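Local coordinates for protein aminoglycoside N(3)-acetyltransferase, AAC(3)-IVa (Escherichia coli, PDB 6MN3) that probably confers resistance to 2-deoxystreptamine antibiotics such as gentamicin and apramycin by transferring an acetyl group from acetyl-CoA to their N3 amine, and binds a zinc ion, at residues Arg34-Leu39 with Leu143-Gly148; Glu114-Asp119 with His136-Gln141; His156-Met161 with Gly232-Asp237; Asp199-Glu204 with Pro238-His243. All coordinates share one frame; numbering follows the deposited sequence.

Contact 1. Residues Arg34-Leu39 with Leu143-Gly148; sequences RSVRPL and LLLGVG
Ser35 and Gly146 bring the two backbones together, with their CA atoms 5.1 Å apart. Ser35 lies in the short helix 33-36. Gly146 is the first residue after strand 141-145. The helix ends at Val36, and Arg37 already leaves helical backbone angles. No hydrogen bond joins the two segments. At Gly146 phi is 72°, a backbone shape that glycine adopts readily. Its bare CA lets the serine sit directly on the backbone. Ser35 OG comes to 3.5 Å from Gly146 CA, and Ser35 CB lies 3.7 Å from the same atom. The hydroxyl here makes a van der Waals contact with a carbon. This close packing occurs at the end of a central strand of the mixed sheet. Strand 141-145 runs between strand 26-31, which is parallel to it, and strand 216-222, which is antiparallel. The chain leaves strand 26-31 directly into helix 33-36, so the contact joins the ends of two adjacent parallel strands. Next in the helix, Val36 meets Leu145, the residue before Gly146. Val36 CG2 is the branch that touches, 3.7 Å from Leu145 CG and 4.0 Å from Leu145 CD1. The two side chains cross at about a right angle, and the valine methyl rests against the leucine's branch point. Leu145 CG is anti to its own backbone N (chi1 -165°), which turns the isobutyl group to the valine although its CB does not head there. Ser35 and Val36 both also touch Ala216, and Leu145 touches Ala218, both on strand 216-222.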
loop_
_atom_site.group_PDB
_atom_site.type_symbol
_atom_site.label_atom_id
_atom_site.label_comp_id
_atom_site.label_asym_id
_atom_site.label_seq_id
_atom_site.Cartn_x
_atom_site.Cartn_y
_atom_site.Cartn_z
ATOM N N ARG A 34 -11.550 -10.290 -2.049
ATOM C CA ARG A 34 -12.960 -10.533 -1.761
ATOM C C ARG A 34 -13.853 -9.486 -2.412
ATOM O O ARG A 34 -14.980 -9.795 -2.815
ATOM C CB ARG A 34 -13.192 -10.557 -0.250
ATOM C CG ARG A 34 -12.500 -11.700 0.472
ATOM C CD ARG A 34 -12.904 -11.741 1.933
ATOM N NE ARG A 34 -12.448 -10.556 2.655
ATOM C CZ ARG A 34 -13.107 -9.999 3.667
ATOM N NH1 ARG A 34 -14.258 -10.516 4.080
ATOM N NH2 ARG A 34 -12.616 -8.922 4.268
ATOM N N SER A 35 -13.369 -8.248 -2.526
ATOM C CA SER A 35 -14.160 -7.199 -3.156
ATOM C C SER A 35 -14.190 -7.344 -4.673
ATOM O O SER A 35 -15.209 -7.038 -5.304
ATOM C CB SER A 35 -13.608 -5.831 -2.763
ATOM O OG SER A 35 -14.433 -4.788 -3.252
ATOM N N VAL A 36 -13.094 -7.807 -5.273
ATOM C CA VAL A 36 -13.025 -7.903 -6.728
ATOM C C VAL A 36 -13.741 -9.153 -7.222
ATOM O O VAL A 36 -14.412 -9.128 -8.259
ATOM C CB VAL A 36 -11.556 -7.874 -7.181
ATOM C CG1 VAL A 36 -11.470 -7.889 -8.693
ATOM C CG2 VAL A 36 -10.852 -6.655 -6.612
ATOM N N ARG A 37 -13.611 -10.260 -6.487
ATOM C CA ARG A 37 -14.193 -11.564 -6.782
ATOM C C ARG A 37 -15.686 -11.434 -7.072
ATOM O O ARG A 37 -16.353 -10.558 -6.503
ATOM C CB ARG A 37 -13.922 -12.509 -5.601
ATOM C CG ARG A 37 -14.920 -13.627 -5.379
ATOM C CD ARG A 37 -14.401 -14.639 -4.373
ATOM N NE ARG A 37 -14.655 -14.216 -2.999
ATOM C CZ ARG A 37 -14.501 -14.997 -1.934
ATOM N NH1 ARG A 37 -14.090 -16.251 -2.080
ATOM N NH2 ARG A 37 -14.758 -14.526 -0.722
ATOM N N PRO A 38 -16.255 -12.273 -7.957
ATOM C CA PRO A 38 -15.575 -13.338 -8.707
ATOM C C PRO A 38 -15.010 -12.927 -10.064
ATOM O O PRO A 38 -15.580 -12.094 -10.766
ATOM C CB PRO A 38 -16.679 -14.383 -8.884
ATOM C CG PRO A 38 -17.927 -13.586 -8.940
ATOM C CD PRO A 38 -17.722 -12.401 -8.036
ATOM N N LEU A 39 -13.873 -13.525 -10.412
ATOM C CA LEU A 39 -13.251 -13.371 -11.716
ATOM C C LEU A 39 -12.950 -14.744 -12.292
ATOM O O LEU A 39 -12.761 -15.715 -11.555
ATOM C CB LEU A 39 -11.943 -12.575 -11.645
ATOM C CG LEU A 39 -11.866 -11.416 -10.661
ATOM C CD1 LEU A 39 -10.419 -11.018 -10.444
ATOM C CD2 LEU A 39 -12.676 -10.248 -11.181
ATOM N N LEU A 143 -3.168 2.357 -6.540
ATOM C CA LEU A 143 -4.472 1.790 -6.851
ATOM C C LEU A 143 -5.040 1.181 -5.576
ATOM O O LEU A 143 -4.480 0.221 -5.035
ATOM C CB LEU A 143 -4.360 0.748 -7.960
ATOM C CG LEU A 143 -5.645 -0.015 -8.288
ATOM C CD1 LEU A 143 -6.754 0.956 -8.659
ATOM C CD2 LEU A 143 -5.406 -1.021 -9.406
ATOM N N LEU A 144 -6.141 1.747 -5.092
ATOM C CA LEU A 144 -6.877 1.190 -3.963
ATOM C C LEU A 144 -7.974 0.294 -4.527
ATOM O O LEU A 144 -8.966 0.785 -5.075
ATOM C CB LEU A 144 -7.453 2.299 -3.089
ATOM C CG LEU A 144 -6.448 3.303 -2.519
ATOM C CD1 LEU A 144 -7.113 4.174 -1.465
ATOM C CD2 LEU A 144 -5.237 2.588 -1.938
ATOM N N LEU A 145 -7.793 -1.015 -4.395
ATOM C CA LEU A 145 -8.619 -2.009 -5.075
ATOM C C LEU A 145 -9.517 -2.695 -4.047
ATOM O O LEU A 145 -9.126 -3.675 -3.412
ATOM C CB LEU A 145 -7.734 -3.012 -5.809
ATOM C CG LEU A 145 -8.421 -3.901 -6.838
ATOM C CD1 LEU A 145 -9.366 -3.068 -7.675
ATOM C CD2 LEU A 145 -7.386 -4.590 -7.711
ATOM N N GLY A 146 -10.733 -2.177 -3.896
ATOM C CA GLY A 146 -11.658 -2.745 -2.937
ATOM C C GLY A 146 -11.313 -2.473 -1.493
ATOM O O GLY A 146 -11.816 -3.167 -0.605
ATOM N N VAL A 147 -10.452 -1.487 -1.233
ATOM C CA VAL A 147 -10.109 -1.066 0.119
ATOM C C VAL A 147 -10.161 0.454 0.171
ATOM O O VAL A 147 -10.079 1.139 -0.850
ATOM C CB VAL A 147 -8.718 -1.569 0.568
ATOM C CG1 VAL A 147 -8.673 -3.088 0.597
ATOM C CG2 VAL A 147 -7.627 -1.012 -0.339
ATOM N N GLY A 148 -10.305 0.976 1.388
ATOM C CA GLY A 148 -10.328 2.404 1.618
ATOM C C GLY A 148 -8.935 2.976 1.794
ATOM O O GLY A 148 -7.919 2.317 1.565
#

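Contact 2. Residues Glu114-Asp119 with His136-Gln141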
loop_
_atom_site.group_PDB
_atom_site.type_symbol
_atom_site.label_atom_id
_atom_site.label_comp_id
_atom_site.label_asym_id
_atom_site.label_seq_id
_atom_site.Cartn_x
_atom_site.Cartn_y
_atom_site.Cartn_z
ATOM N N GLU A 114 13.790 -3.622 -9.222
ATOM C CA GLU A 114 15.032 -3.565 -8.460
ATOM C C GLU A 114 15.163 -2.246 -7.702
ATOM O O GLU A 114 15.616 -2.224 -6.553
ATOM C CB GLU A 114 16.225 -3.781 -9.401
ATOM C CG GLU A 114 16.430 -2.707 -10.493
ATOM C CD GLU A 114 15.209 -2.467 -11.386
ATOM O OE1 GLU A 114 14.347 -3.365 -11.492
ATOM O OE2 GLU A 114 15.100 -1.360 -11.957
ATOM N N GLN A 115 14.765 -1.133 -8.323
ATOM C CA GLN A 115 14.950 0.171 -7.691
ATOM C C GLN A 115 13.981 0.370 -6.532
ATOM O O GLN A 115 14.327 0.997 -5.525
ATOM C CB GLN A 115 14.786 1.278 -8.733
ATOM C CG GLN A 115 15.416 2.602 -8.347
ATOM C CD GLN A 115 14.797 3.762 -9.097
ATOM O OE1 GLN A 115 14.771 3.773 -10.329
ATOM N NE2 GLN A 115 14.283 4.739 -8.359
ATOM N N ILE A 116 12.764 -0.160 -6.659
ATOM C CA ILE A 116 11.761 -0.031 -5.609
ATOM C C ILE A 116 12.032 -0.975 -4.441
ATOM O O ILE A 116 11.619 -0.691 -3.310
ATOM C CB ILE A 116 10.372 -0.262 -6.233
ATOM C CG1 ILE A 116 10.071 0.840 -7.252
ATOM C CG2 ILE A 116 9.275 -0.320 -5.177
ATOM C CD1 ILE A 116 9.105 0.427 -8.339
ATOM N N ILE A 117 12.760 -2.065 -4.673
ATOM C CA ILE A 117 12.942 -3.110 -3.671
ATOM C C ILE A 117 14.301 -3.041 -2.966
ATOM O O ILE A 117 14.429 -3.550 -1.841
ATOM C CB ILE A 117 12.727 -4.488 -4.340
ATOM C CG1 ILE A 117 11.252 -4.667 -4.707
ATOM C CG2 ILE A 117 13.205 -5.639 -3.476
ATOM C CD1 ILE A 117 10.311 -4.565 -3.529
ATOM N N SER A 118 15.288 -2.358 -3.553
ATOM C CA SER A 118 16.689 -2.520 -3.169
ATOM C C SER A 118 16.995 -2.171 -1.712
ATOM O O SER A 118 17.997 -2.659 -1.176
ATOM C CB SER A 118 17.567 -1.661 -4.078
ATOM O OG SER A 118 17.430 -0.285 -3.762
ATOM N N ASP A 119 16.176 -1.352 -1.057
ATOM C CA ASP A 119 16.638 -0.731 0.178
ATOM C C ASP A 119 16.606 -1.697 1.363
ATOM O O ASP A 119 15.758 -2.592 1.424
ATOM C CB ASP A 119 15.793 0.492 0.496
ATOM C CG ASP A 119 15.982 1.599 -0.516
ATOM O OD1 ASP A 119 16.661 1.364 -1.540
ATOM O OD2 ASP A 119 15.452 2.704 -0.289
ATOM N N HIS A 136 7.016 6.850 -4.916
ATOM C CA HIS A 136 6.712 8.276 -4.960
ATOM C C HIS A 136 7.723 9.035 -5.811
ATOM O O HIS A 136 7.349 9.929 -6.580
ATOM C CB HIS A 136 6.670 8.837 -3.537
ATOM C CG HIS A 136 6.479 10.320 -3.472
ATOM N ND1 HIS A 136 7.535 11.203 -3.407
ATOM C CD2 HIS A 136 5.356 11.075 -3.452
ATOM C CE1 HIS A 136 7.071 12.439 -3.355
ATOM N NE2 HIS A 136 5.752 12.389 -3.381
ATOM N N GLU A 137 9.006 8.690 -5.698
ATOM C CA GLU A 137 10.020 9.393 -6.473
ATOM C C GLU A 137 10.000 9.004 -7.946
ATOM O O GLU A 137 10.542 9.742 -8.775
ATOM C CB GLU A 137 11.407 9.149 -5.868
ATOM C CG GLU A 137 12.255 8.118 -6.589
ATOM C CD GLU A 137 13.657 8.016 -6.011
ATOM O OE1 GLU A 137 14.174 9.038 -5.509
ATOM O OE2 GLU A 137 14.242 6.913 -6.056
ATOM N N LEU A 138 9.382 7.875 -8.292
ATOM C CA LEU A 138 9.236 7.461 -9.679
ATOM C C LEU A 138 7.887 7.860 -10.268
ATOM O O LEU A 138 7.510 7.350 -11.327
ATOM C CB LEU A 138 9.441 5.949 -9.803
ATOM C CG LEU A 138 10.897 5.480 -9.745
ATOM C CD1 LEU A 138 10.997 4.111 -9.102
ATOM C CD2 LEU A 138 11.516 5.465 -11.133
ATOM N N ASP A 139 7.159 8.757 -9.599
ATOM C CA ASP A 139 5.874 9.271 -10.082
ATOM C C ASP A 139 4.849 8.152 -10.251
ATOM O O ASP A 139 4.058 8.143 -11.197
ATOM C CB ASP A 139 6.047 10.056 -11.384
ATOM C CG ASP A 139 4.976 11.112 -11.571
ATOM O OD1 ASP A 139 4.255 11.406 -10.595
ATOM O OD2 ASP A 139 4.857 11.650 -12.693
ATOM N N GLY A 140 4.848 7.210 -9.319
ATOM C CA GLY A 140 3.965 6.070 -9.420
ATOM C C GLY A 140 2.512 6.415 -9.147
ATOM O O GLY A 140 2.161 7.484 -8.645
ATOM N N GLN A 141 1.648 5.470 -9.505
ATOM C CA GLN A 141 0.227 5.533 -9.210
ATOM C C GLN A 141 -0.102 4.551 -8.093
ATOM O O GLN A 141 0.496 3.476 -7.994
ATOM C CB GLN A 141 -0.614 5.205 -10.447
ATOM C CG GLN A 141 -0.625 6.281 -11.516
ATOM C CD GLN A 141 -1.425 5.866 -12.737
ATOM O OE1 GLN A 141 -1.117 4.865 -13.384
ATOM N NE2 GLN A 141 -2.465 6.630 -13.052
#
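Gln115 and Leu138 reach for each other from opposite directions. Gln115 is on helix 113-117, and Leu138 follows helix 131-137. The glutamine chain is extended, with CG anti to the backbone N (chi1 -159°), and this carries its amide across to the leucine. Both leucine methyls lie against that amide. Leu138 CD1 is 3.4 Å from Gln115 NE2, while Leu138 CD2 is 3.8 Å from Gln115 OE1. The amide oxygen also takes a weak hydrogen bond from Gln112. Glu137 approaches the same amide at a slant from the solvent-exposed side. Its carboxylate plane is turned 62° from the amide plane, and Glu137 OE2 stands 3.2 Å from Gln115 NE2. Deeper in, Ile116 supplies the apolar partner. Its CG1 lies 3.9 Å from Leu138 CD1, so that one methyl packs against both the amide and the isoleucine. The nearest CA atoms, those of Ile116 and Leu138, are 8.9 Å apart. Side chains alone therefore bridge the two backbones.

Leu138 lies in the turn that ends helix 131-137. Asp139, with positive phi, is the C-prime residue of a Schellman motif, in which Asp139 N bonds to His136 O at 3.2 Å and Gly140 N reaches back to Val135 O. Asp139 also makes a salt bridge to Arg222. The chain then enters strand 141-145. Ile116 packs on Val26 of strand 26-31 and on Thr59 and Val61 of strand 59-63, so helix 113-117 lies against the central sheet, while His136 touches helix 223-236.

Contact 3. Residues His156-Met161 with Gly232-Asp237; sequences HLAELM and GQLGRD
Leu234 reaches from helix 223-236 to Ala158 and Glu159 on helix 154-161. Its CB points toward the other helix. CG continues that course, anti to the carbonyl carbon (chi1 -73°). The CD1 branch then does the touching. Leu234 CD1 lies 3.5 Å from Ala158 O and 3.8 Å from Glu159 CA, so the methyl rests mainly on backbone. The side chains add little: Ala158 CB is 4.2 Å from Leu234 CD1, and Glu159 CG is 4.4 Å from it. The other branch, CD2, packs on Ile240 CG2 in the loop beyond its own helix. The backbones come closest at Glu159 and Leu234, whose CA atoms are 7.3 Å apart.

The carboxylate of Glu159 is engaged elsewhere. It is hydrogen-bonded to Tyr166, Asn188 and His190, and weakly to His156 ND1 through OE1. His156 also touches Cys192, an arrangement consistent with a Cys-His-Glu triad. Leu157 packs on helix 131-137. Ala158 and Met161 meet Ala230 and Leu231 of helix 223-236, so the two helices remain in touch along the preceding turn.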
loop_
_atom_site.group_PDB
_atom_site.type_symbol
_atom_site.label_atom_id
_atom_site.label_comp_id
_atom_site.label_asym_id
_atom_site.label_seq_id
_atom_site.Cartn_x
_atom_site.Cartn_y
_atom_site.Cartn_z
ATOM N N HIS A 156 1.199 6.934 5.346
ATOM C CA HIS A 156 2.174 6.800 6.425
ATOM C C HIS A 156 3.490 7.475 6.060
ATOM O O HIS A 156 4.164 8.050 6.922
ATOM C CB HIS A 156 2.404 5.324 6.747
ATOM C CG HIS A 156 1.359 4.730 7.637
ATOM N ND1 HIS A 156 1.163 5.145 8.936
ATOM C CD2 HIS A 156 0.456 3.745 7.417
ATOM C CE1 HIS A 156 0.183 4.445 9.477
ATOM N NE2 HIS A 156 -0.264 3.588 8.576
ATOM N N LEU A 157 3.874 7.407 4.784
ATOM C CA LEU A 157 5.056 8.128 4.328
ATOM C C LEU A 157 4.870 9.632 4.488
ATOM O O LEU A 157 5.814 10.351 4.834
ATOM C CB LEU A 157 5.353 7.770 2.871
ATOM C CG LEU A 157 6.254 8.704 2.057
ATOM C CD1 LEU A 157 7.676 8.715 2.606
ATOM C CD2 LEU A 157 6.247 8.304 0.589
ATOM N N ALA A 158 3.649 10.121 4.251
ATOM C CA ALA A 158 3.383 11.549 4.382
ATOM C C ALA A 158 3.529 12.008 5.826
ATOM O O ALA A 158 4.029 13.109 6.084
ATOM C CB ALA A 158 1.987 11.871 3.851
ATOM N N GLU A 159 3.098 11.180 6.782
ATOM C CA GLU A 159 3.291 11.514 8.188
ATOM C C GLU A 159 4.769 11.672 8.514
ATOM O O GLU A 159 5.161 12.600 9.231
ATOM C CB GLU A 159 2.675 10.436 9.079
ATOM C CG GLU A 159 1.174 10.281 8.960
ATOM C CD GLU A 159 0.659 9.102 9.762
ATOM O OE1 GLU A 159 1.170 7.979 9.562
ATOM O OE2 GLU A 159 -0.245 9.300 10.600
ATOM N N LEU A 160 5.604 10.773 7.991
ATOM C CA LEU A 160 7.028 10.823 8.301
ATOM C C LEU A 160 7.698 12.019 7.639
ATOM O O LEU A 160 8.587 12.643 8.230
ATOM C CB LEU A 160 7.697 9.518 7.876
ATOM C CG LEU A 160 7.390 8.350 8.812
ATOM C CD1 LEU A 160 7.923 7.046 8.249
ATOM C CD2 LEU A 160 7.966 8.620 10.194
ATOM N N MET A 161 7.285 12.358 6.416
ATOM C CA MET A 161 7.833 13.543 5.767
ATOM C C MET A 161 7.382 14.819 6.465
ATOM O O MET A 161 8.107 15.821 6.457
ATOM C CB MET A 161 7.438 13.566 4.292
ATOM C CG MET A 161 8.178 12.543 3.450
ATOM S SD MET A 161 7.527 12.405 1.777
ATOM C CE MET A 161 7.919 14.028 1.126
ATOM N N GLY A 232 -0.095 19.074 3.225
ATOM C CA GLY A 232 -0.786 20.320 3.507
ATOM C C GLY A 232 -1.701 20.217 4.711
ATOM O O GLY A 232 -1.762 21.133 5.537
ATOM N N GLN A 233 -2.424 19.101 4.832
ATOM C CA GLN A 233 -3.295 18.908 5.985
ATOM C C GLN A 233 -2.487 18.656 7.252
ATOM O O GLN A 233 -2.868 19.109 8.337
ATOM C CB GLN A 233 -4.260 17.752 5.726
ATOM C CG GLN A 233 -5.221 17.994 4.574
ATOM C CD GLN A 233 -6.350 18.941 4.936
ATOM O OE1 GLN A 233 -6.568 19.252 6.109
ATOM N NE2 GLN A 233 -7.082 19.398 3.928
ATOM N N LEU A 234 -1.371 17.931 7.134
ATOM C CA LEU A 234 -0.503 17.730 8.290
ATOM C C LEU A 234 0.190 19.024 8.696
ATOM O O LEU A 234 0.463 19.234 9.883
ATOM C CB LEU A 234 0.532 16.643 7.995
ATOM C CG LEU A 234 0.015 15.202 7.951
ATOM C CD1 LEU A 234 0.938 14.321 7.116
ATOM C CD2 LEU A 234 -0.146 14.638 9.356
ATOM N N GLY A 235 0.479 19.901 7.730
ATOM C CA GLY A 235 1.075 21.184 8.059
ATOM C C GLY A 235 0.144 22.085 8.844
ATOM O O GLY A 235 0.601 22.938 9.610
ATOM N N ARG A 236 -1.166 21.915 8.664
ATOM C CA ARG A 236 -2.153 22.658 9.439
ATOM C C ARG A 236 -2.456 21.985 10.770
ATOM O O ARG A 236 -2.579 22.665 11.795
ATOM C CB ARG A 236 -3.445 22.816 8.634
ATOM C CG ARG A 236 -4.503 23.645 9.336
ATOM C CD ARG A 236 -5.789 23.705 8.524
ATOM N NE ARG A 236 -6.985 23.671 9.364
ATOM C CZ ARG A 236 -7.470 24.723 10.017
ATOM N NH1 ARG A 236 -6.857 25.896 9.942
ATOM N NH2 ARG A 236 -8.568 24.603 10.754
ATOM N N ASP A 237 -2.582 20.659 10.770
ATOM C CA ASP A 237 -2.825 19.889 11.989
ATOM C C ASP A 237 -1.930 18.658 11.952
ATOM O O ASP A 237 -2.214 17.695 11.221
ATOM C CB ASP A 237 -4.295 19.494 12.121
ATOM C CG ASP A 237 -4.659 19.036 13.526
ATOM O OD1 ASP A 237 -3.812 18.410 14.198
ATOM O OD2 ASP A 237 -5.800 19.301 13.959
#

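Contact 4. Residues Asp199-Glu204 with Pro238-His243. With ZN (zinc ion), chain D.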
loop_
_atom_site.group_PDB
_atom_site.type_symbol
_atom_site.label_atom_id
_atom_site.label_comp_id
_atom_site.label_asym_id
_atom_site.label_seq_id
_atom_site.Cartn_x
_atom_site.Cartn_y
_atom_site.Cartn_z
ATOM N N ASP A 199 -9.880 10.786 1.336
ATOM C CA ASP A 199 -10.800 10.532 0.234
ATOM C C ASP A 199 -11.475 11.819 -0.221
ATOM O O ASP A 199 -11.497 12.135 -1.417
ATOM C CB ASP A 199 -11.840 9.490 0.648
ATOM C CG ASP A 199 -12.532 8.859 -0.539
ATOM O OD1 ASP A 199 -11.895 8.039 -1.229
ATOM O OD2 ASP A 199 -13.713 9.184 -0.785
ATOM N N ARG A 200 -12.020 12.588 0.724
ATOM C CA ARG A 200 -12.660 13.846 0.355
ATOM C C ARG A 200 -11.633 14.880 -0.089
ATOM O O ARG A 200 -11.883 15.645 -1.027
ATOM C CB ARG A 200 -13.491 14.381 1.518
ATOM C CG ARG A 200 -14.301 15.618 1.163
ATOM C CD ARG A 200 -14.726 16.383 2.404
ATOM N NE ARG A 200 -15.760 15.676 3.151
ATOM C CZ ARG A 200 -15.827 15.638 4.477
ATOM N NH1 ARG A 200 -14.914 16.264 5.205
ATOM N NH2 ARG A 200 -16.802 14.970 5.075
ATOM N N TRP A 201 -10.472 14.921 0.569
ATOM C CA TRP A 201 -9.419 15.846 0.159
ATOM C C TRP A 201 -9.051 15.641 -1.305
ATOM O O TRP A 201 -8.963 16.603 -2.076
ATOM C CB TRP A 201 -8.181 15.664 1.039
ATOM C CG TRP A 201 -8.400 15.900 2.497
ATOM C CD1 TRP A 201 -9.434 16.579 3.077
ATOM C CD2 TRP A 201 -7.558 15.460 3.567
ATOM N NE1 TRP A 201 -9.286 16.585 4.443
ATOM C CE2 TRP A 201 -8.141 15.905 4.769
ATOM C CE3 TRP A 201 -6.367 14.730 3.625
ATOM C CZ2 TRP A 201 -7.576 15.643 6.015
ATOM C CZ3 TRP A 201 -5.806 14.471 4.863
ATOM C CH2 TRP A 201 -6.411 14.927 6.040
ATOM N N LEU A 202 -8.845 14.385 -1.707
ATOM C CA LEU A 202 -8.349 14.087 -3.046
ATOM C C LEU A 202 -9.453 14.180 -4.092
ATOM O O LEU A 202 -9.257 14.769 -5.159
ATOM C CB LEU A 202 -7.708 12.699 -3.065
ATOM C CG LEU A 202 -6.452 12.545 -2.206
ATOM C CD1 LEU A 202 -6.224 11.089 -1.828
ATOM C CD2 LEU A 202 -5.237 13.118 -2.921
ATOM N N LYS A 203 -10.619 13.596 -3.808
ATOM C CA LYS A 203 -11.692 13.581 -4.797
ATOM C C LYS A 203 -12.185 14.990 -5.105
ATOM O O LYS A 203 -12.509 15.303 -6.256
ATOM C CB LYS A 203 -12.840 12.698 -4.311
ATOM C CG LYS A 203 -14.143 12.880 -5.074
ATOM C CD LYS A 203 -15.119 11.756 -4.770
ATOM C CE LYS A 203 -15.162 11.447 -3.280
ATOM N NZ LYS A 203 -15.990 10.243 -2.987
ATOM N N GLU A 204 -12.239 15.859 -4.093
ATOM C CA GLU A 204 -12.727 17.216 -4.325
ATOM C C GLU A 204 -11.749 18.015 -5.178
ATOM O O GLU A 204 -12.167 18.836 -6.002
ATOM C CB GLU A 204 -12.989 17.922 -2.995
ATOM C CG GLU A 204 -14.193 17.389 -2.229
ATOM C CD GLU A 204 -15.418 17.213 -3.105
ATOM O OE1 GLU A 204 -15.839 18.197 -3.748
ATOM O OE2 GLU A 204 -15.961 16.088 -3.152
ATOM N N PRO A 238 -0.837 18.652 12.719
ATOM C CA PRO A 238 0.005 17.445 12.782
ATOM C C PRO A 238 -0.726 16.228 13.320
ATOM O O PRO A 238 -0.290 15.099 13.063
ATOM C CB PRO A 238 1.155 17.866 13.710
ATOM C CG PRO A 238 1.160 19.363 13.666
ATOM C CD PRO A 238 -0.275 19.763 13.502
ATOM N N LEU A 239 -1.822 16.417 14.054
ATOM C CA LEU A 239 -2.617 15.320 14.591
ATOM C C LEU A 239 -3.953 15.180 13.864
ATOM O O LEU A 239 -4.962 14.817 14.474
ATOM C CB LEU A 239 -2.842 15.510 16.091
ATOM C CG LEU A 239 -1.620 15.963 16.892
ATOM C CD1 LEU A 239 -1.976 16.160 18.357
ATOM C CD2 LEU A 239 -0.476 14.969 16.744
ATOM N N ILE A 240 -3.970 15.467 12.560
ATOM C CA ILE A 240 -5.211 15.389 11.793
ATOM C C ILE A 240 -5.688 13.946 11.673
ATOM O O ILE A 240 -6.898 13.682 11.649
ATOM C CB ILE A 240 -5.019 16.044 10.410
ATOM C CG1 ILE A 240 -6.302 15.962 9.580
ATOM C CG2 ILE A 240 -3.860 15.402 9.659
ATOM C CD1 ILE A 240 -7.362 16.955 9.993
ATOM N N PHE A 241 -4.763 12.992 11.613
ATOM C CA PHE A 241 -5.094 11.582 11.465
ATOM C C PHE A 241 -5.390 10.893 12.791
ATOM O O PHE A 241 -5.656 9.687 12.798
ATOM C CB PHE A 241 -3.951 10.848 10.755
ATOM C CG PHE A 241 -3.773 11.243 9.316
ATOM C CD1 PHE A 241 -4.871 11.501 8.512
ATOM C CD2 PHE A 241 -2.506 11.351 8.765
ATOM C CE1 PHE A 241 -4.708 11.861 7.186
ATOM C CE2 PHE A 241 -2.337 11.710 7.442
ATOM C CZ PHE A 241 -3.440 11.965 6.651
ATOM N N LEU A 242 -5.348 11.618 13.906
ATOM C CA LEU A 242 -5.562 11.038 15.226
ATOM C C LEU A 242 -7.010 11.231 15.652
ATOM O O LEU A 242 -7.541 12.346 15.584
ATOM C CB LEU A 242 -4.630 11.669 16.260
ATOM C CG LEU A 242 -3.137 11.351 16.164
ATOM C CD1 LEU A 242 -2.451 11.696 17.476
ATOM C CD2 LEU A 242 -2.911 9.890 15.797
ATOM N N HIS A 243 -7.643 10.145 16.084
ATOM C CA HIS A 243 -8.973 10.250 16.659
ATOM C C HIS A 243 -8.927 11.155 17.887
ATOM O O HIS A 243 -7.982 11.073 18.680
ATOM C CB HIS A 243 -9.504 8.871 17.053
ATOM C CG HIS A 243 -10.350 8.225 16.002
ATOM N ND1 HIS A 243 -9.894 7.195 15.210
ATOM C CD2 HIS A 243 -11.629 8.456 15.622
ATOM C CE1 HIS A 243 -10.853 6.821 14.383
ATOM N NE2 HIS A 243 -11.916 7.571 14.612
HETATM ZN ZN ZN D . -8.280 6.083 16.164
#
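Ile240 and Phe241 meet the indole of Trp201, which extends from helix 197-204. They lie in the loop after helix 223-236. Leu239 begins a type I beta turn that runs to Leu242. The turn is closed by a bond from Leu242 N to Leu239 O, and Leu239 N is held by the carboxylate of Asp237. Ile240 is the first residue to touch. Its CG1, anti to the backbone N (chi1 179°), comes to the edge of the indole, near the ring plane. Ile240 CG1 is 3.7 Å from Trp201 CH2. Its other branch, CG2, lies over the centre of the Phe241 ring, 4.1 Å above the plane. Ile240 thus bridges the two aromatic groups.

Phe241 follows and meets the indole rim to rim. Phe241 CE1 is 3.7 Å from Trp201 CZ3. The phenyl ring and the six-membered indole ring have centroids 5.8 Å apart and planes at 35°, and neither covers the other's face. Phe241 also packs edge-to-face with Phe195. His243 ends the segment at the metal. His243 ND1 binds the zinc ion at 2.2 Å, and Cys191, Cys249 and Cys252 complete the site.

Across the helix and the loop the contact is wholly apolar, with no hydrogen bond. The turn packs on Trp201, and His243 just after it binds the zinc ion. The metal links the loop to Cys191, some fifty residues earlier, and to the nearby Cys249 and Cys252.

How the contacts relate
Contacts 3 and 4 form one continuous cluster, with centres 10 Å apart. Their segments alternate along the chain, and 232-237 runs directly into 238-243. Gln233 CD lies 3.5 Å from Trp201 CE2, and Glu159 OE2 lies 3.6 Å from Phe241 CD2. Contact 4 holds a zinc ligand, and the side chain of Glu159 in contact 3 is about 10 Å from the metal. Contact 2 joins this cluster through His136 CB, 4.2 Å from Leu157 CD2. Contact 1 lies away from the zinc site, its centre about 22 Å from that of contact 4. Segments 136-141 and 143-148 of contacts 2 and 1 are separated by a single residue, at opposite ends of strand 141-145.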